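Side-chain contacts in octopine dehydrogenase (Pecten maximus, PDB 3C7A), which catalyses the reductive condensation of L-arginine with pyruvate to D-octopine, oxidising NADH in the process: residues G237-Q240 and A241-D244; D292-H295 and A296-N300. All blocks are in the same frame, centred on the assembly; numbering follows the deposited sequence.

Contact 1 of 2, residues G237-Q240 and A241-D244; sequences GIDQ and ATAD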
loop_
_atom_site.group_PDB
_atom_site.type_symbol
_atom_site.label_atom_id
_atom_site.label_comp_id
_atom_site.label_asym_id
_atom_site.label_seq_id
_atom_site.Cartn_x
_atom_site.Cartn_y
_atom_site.Cartn_z
ATOM N N GLY A 237 9.810 21.849 -6.305
ATOM C CA GLY A 237 10.993 22.103 -7.133
ATOM C C GLY A 237 10.921 21.637 -8.581
ATOM O O GLY A 237 11.911 21.733 -9.313
ATOM N N ILE A 238 9.756 21.141 -8.999
ATOM C CA ILE A 238 9.555 20.623 -10.362
ATOM C C ILE A 238 9.527 21.723 -11.435
ATOM O O ILE A 238 9.252 22.888 -11.133
ATOM C CB ILE A 238 8.262 19.761 -10.474
ATOM C CG1 ILE A 238 7.023 20.565 -10.050
ATOM C CG2 ILE A 238 8.399 18.471 -9.659
ATOM C CD1 ILE A 238 5.716 20.066 -10.649
ATOM N N ASP A 239 9.817 21.342 -12.680
ATOM C CA ASP A 239 9.700 22.249 -13.831
ATOM C C ASP A 239 8.481 21.909 -14.704
ATOM O O ASP A 239 7.756 20.953 -14.415
ATOM C CB ASP A 239 11.002 22.281 -14.659
ATOM C CG ASP A 239 11.413 20.908 -15.198
ATOM O OD1 ASP A 239 10.566 19.992 -15.285
ATOM O OD2 ASP A 239 12.601 20.750 -15.550
ATOM N N GLN A 240 8.262 22.693 -15.762
ATOM C CA GLN A 240 7.118 22.498 -16.668
ATOM C C GLN A 240 7.170 21.157 -17.407
ATOM O O GLN A 240 6.131 20.531 -17.642
ATOM C CB GLN A 240 6.999 23.668 -17.660
ATOM C CG GLN A 240 5.782 23.617 -18.603
ATOM C CD GLN A 240 4.445 23.769 -17.884
ATOM O OE1 GLN A 240 4.208 24.750 -17.176
ATOM N NE2 GLN A 240 3.557 22.797 -18.080
ATOM N N ALA A 241 8.379 20.721 -17.761
ATOM C CA ALA A 241 8.589 19.444 -18.449
ATOM C C ALA A 241 8.171 18.240 -17.598
ATOM O O ALA A 241 7.622 17.269 -18.119
ATOM C CB ALA A 241 10.041 19.311 -18.891
ATOM N N THR A 242 8.433 18.317 -16.293
ATOM C CA THR A 242 8.040 17.272 -15.342
ATOM C C THR A 242 6.516 17.224 -15.163
ATOM O O THR A 242 5.938 16.145 -15.002
ATOM C CB THR A 242 8.752 17.450 -13.971
ATOM O OG1 THR A 242 10.169 17.528 -14.173
ATOM C CG2 THR A 242 8.455 16.286 -13.031
ATOM N N ALA A 243 5.875 18.394 -15.204
ATOM C CA ALA A 243 4.416 18.496 -15.111
ATOM C C ALA A 243 3.701 17.866 -16.313
ATOM O O ALA A 243 2.636 17.261 -16.160
ATOM C CB ALA A 243 3.990 19.950 -14.933
ATOM N N ASP A 244 4.293 18.009 -17.499
ATOM C CA ASP A 244 3.764 17.402 -18.724
ATOM C C ASP A 244 3.945 15.880 -18.741
ATOM O O ASP A 244 3.154 15.163 -19.360
ATOM C CB ASP A 244 4.414 18.026 -19.967
ATOM C CG ASP A 244 3.993 19.475 -20.196
ATOM O OD1 ASP A 244 2.976 19.919 -19.619
ATOM O OD2 ASP A 244 4.684 20.173 -20.968
HETATM O O HOH W 1 12.240 19.016 -12.322
#
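Asp-239 caps the N terminus of helix 240-263, and its OD1 takes two bonds from a single residue, Thr-242. One is the N-cap bond: Thr-242 N gives its hydrogen to Asp-239 OD1 over 2.9 Å, meeting the oxygen nearly along the C-O axis. The other comes from the hydroxyl, with Thr-242 OG1 2.7 Å from Asp-239 OD1 and standing above the carboxylate plane, so the two neighbouring donors share the one oxygen. The torsions suit this grip. Asp-239 places CG between its backbone N and carbonyl carbon (chi1 59°), which swings the carboxylate over the first turn, while OG1 of Thr-242 sits beside its own backbone N (chi1 -54°), so that hydroxyl and amide converge on one acceptor. A water donates to Thr-242 OG1 and accepts weakly from Asp-239 N, linking the hydroxyl to the backbone of the cap residue. The threonine methyl serves the apolar side, CG2 lying 4.0 Å from Ile-238 CG2. Next after the cap residue, Gln-240 bends at chi2 and brings NE2 to Asp-244 OD1, a weak bond of 3.3 Å with amide and carboxylate planes 47° apart. The capped turn thus marks where the loop after helix 211-220 enters helix 240-263, within the alpha-helical domain; Ile-238 touches Thr-298, and Gln-240 touches Tyr-294, of helix 293-298.

Contact 2 of 2, residues D292-H295 and A296-N300; sequences DLYH and AITTN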
loop_
_atom_site.group_PDB
_atom_site.type_symbol
_atom_site.label_atom_id
_atom_site.label_comp_id
_atom_site.label_asym_id
_atom_site.label_seq_id
_atom_site.Cartn_x
_atom_site.Cartn_y
_atom_site.Cartn_z
ATOM N N ASP A 292 -3.780 25.527 -13.528
ATOM C CA ASP A 292 -3.230 24.320 -14.172
ATOM C C ASP A 292 -2.489 23.407 -13.179
ATOM O O ASP A 292 -2.360 23.746 -11.999
ATOM C CB ASP A 292 -2.358 24.660 -15.400
ATOM C CG ASP A 292 -1.165 25.553 -15.069
ATOM O OD1 ASP A 292 -0.621 25.477 -13.946
ATOM O OD2 ASP A 292 -0.757 26.330 -15.958
ATOM N N LEU A 293 -2.015 22.257 -13.661
ATOM C CA LEU A 293 -1.358 21.253 -12.809
ATOM C C LEU A 293 -0.012 21.718 -12.238
ATOM O O LEU A 293 0.334 21.370 -11.106
ATOM C CB LEU A 293 -1.198 19.920 -13.561
ATOM C CG LEU A 293 -0.692 18.680 -12.806
ATOM C CD1 LEU A 293 -1.651 18.244 -11.694
ATOM C CD2 LEU A 293 -0.439 17.529 -13.770
ATOM N N TYR A 294 0.733 22.496 -13.021
ATOM C CA TYR A 294 2.020 23.051 -12.584
ATOM C C TYR A 294 1.864 23.985 -11.380
ATOM O O TYR A 294 2.637 23.905 -10.423
ATOM C CB TYR A 294 2.728 23.769 -13.747
ATOM C CG TYR A 294 3.986 24.525 -13.353
ATOM C CD1 TYR A 294 5.214 23.870 -13.240
ATOM C CD2 TYR A 294 3.946 25.898 -13.101
ATOM C CE1 TYR A 294 6.372 24.564 -12.877
ATOM C CE2 TYR A 294 5.095 26.600 -12.739
ATOM C CZ TYR A 294 6.303 25.928 -12.629
ATOM O OH TYR A 294 7.436 26.624 -12.271
ATOM N N HIS A 295 0.862 24.861 -11.436
ATOM C CA HIS A 295 0.600 25.823 -10.364
ATOM C C HIS A 295 -0.056 25.191 -9.133
ATOM O O HIS A 295 0.154 25.658 -8.012
ATOM C CB HIS A 295 -0.247 26.991 -10.880
ATOM C CG HIS A 295 0.509 27.949 -11.749
ATOM N ND1 HIS A 295 0.561 27.829 -13.122
ATOM C CD2 HIS A 295 1.246 29.042 -11.440
ATOM C CE1 HIS A 295 1.297 28.806 -13.620
ATOM N NE2 HIS A 295 1.724 29.558 -12.620
ATOM N N ALA A 296 -0.839 24.136 -9.348
ATOM C CA ALA A 296 -1.534 23.436 -8.260
ATOM C C ALA A 296 -0.581 22.702 -7.310
ATOM O O ALA A 296 -0.822 22.649 -6.101
ATOM C CB ALA A 296 -2.577 22.474 -8.824
ATOM N N ILE A 297 0.493 22.141 -7.865
ATOM C CA ILE A 297 1.494 21.411 -7.078
ATOM C C ILE A 297 2.492 22.362 -6.403
ATOM O O ILE A 297 2.782 22.216 -5.213
ATOM C CB ILE A 297 2.236 20.334 -7.933
ATOM C CG1 ILE A 297 1.247 19.276 -8.441
ATOM C CG2 ILE A 297 3.362 19.669 -7.130
ATOM C CD1 ILE A 297 1.806 18.339 -9.505
ATOM N N THR A 298 3.000 23.336 -7.159
ATOM C CA THR A 298 4.029 24.259 -6.658
ATOM C C THR A 298 3.536 25.226 -5.577
ATOM O O THR A 298 4.327 25.665 -4.738
ATOM C CB THR A 298 4.713 25.063 -7.800
ATOM O OG1 THR A 298 3.720 25.681 -8.629
ATOM C CG2 THR A 298 5.595 24.154 -8.652
ATOM N N THR A 299 2.242 25.548 -5.592
ATOM C CA THR A 299 1.666 26.476 -4.606
ATOM C C THR A 299 0.840 25.782 -3.511
ATOM O O THR A 299 0.037 26.426 -2.830
ATOM C CB THR A 299 0.833 27.613 -5.274
ATOM O OG1 THR A 299 -0.344 27.068 -5.884
ATOM C CG2 THR A 299 1.657 28.360 -6.321
ATOM N N ASN A 300 1.049 24.476 -3.342
ATOM C CA ASN A 300 0.396 23.703 -2.280
ATOM C C ASN A 300 1.089 23.928 -0.933
ATOM O O ASN A 300 2.284 23.656 -0.788
ATOM C CB ASN A 300 0.377 22.208 -2.639
ATOM C CG ASN A 300 -0.508 21.373 -1.708
ATOM O OD1 ASN A 300 -1.016 21.856 -0.694
ATOM N ND2 ASN A 300 -0.689 20.104 -2.060
#
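The backbone of 293-298 makes a short helix, N-capped by Asp-292, with Ala-296 N bonding to Asp-292 O at 3.1 Å, before Thr-299 leaves helical angles. Asp-292 OD1 accepts twice from His-295: from the backbone N, and from ND1 at 2.8 Å on the syn side of the carboxylate, with OD1 close to the imidazole plane. The ND1 bond holds the ring in its rotation, with CG beside the backbone N (chi1 -74°). On another side of the helix, the Leu-293 and Ile-297 side chains lie side by side, their CD1 methyls 4.1 Å apart. Thr-298 turns its hydroxyl back, OG1 reaching Tyr-294 O at 2.7 Å, while its CG2 stands over one face of the Tyr-294 ring toward the rim. With an alanine here, of its two bonds from this residue Tyr-294 O would probably keep the weak one from the backbone N, and the ring face would lose its methyl neighbour. Thr-299 repeats the hydroxyl-to-carbonyl pattern at the helix end, where two donors of one residue share an acceptor: OG1, 2.6 Å from His-295 O, and Thr-299 N, 3.2 Å from that same oxygen, approach from opposite faces of the carbonyl plane.

From the N terminus, the chain passes through helix 211-220 and a loop to contact 1, which closes the first turn of helix 240-263. It then runs through that helix and helix 275-282 to contact 2, which spans the whole of helix 293-298. Both are local and follow in series, neither nested nor crossed. In space their centres lie about 10 Å apart, and they meet through Tyr-294, whose ring packs against Gln-240 OE1 and the backbone of 238-239, and through Leu-293 near Ala-243 O. Leu-293 and Ile-297 also touch helix 275-282, so the short helix joins helices 240-263 and 275-282; the side chains of Ile-238 and Ile-297 each lie about 10 Å from that of the active-site His-212.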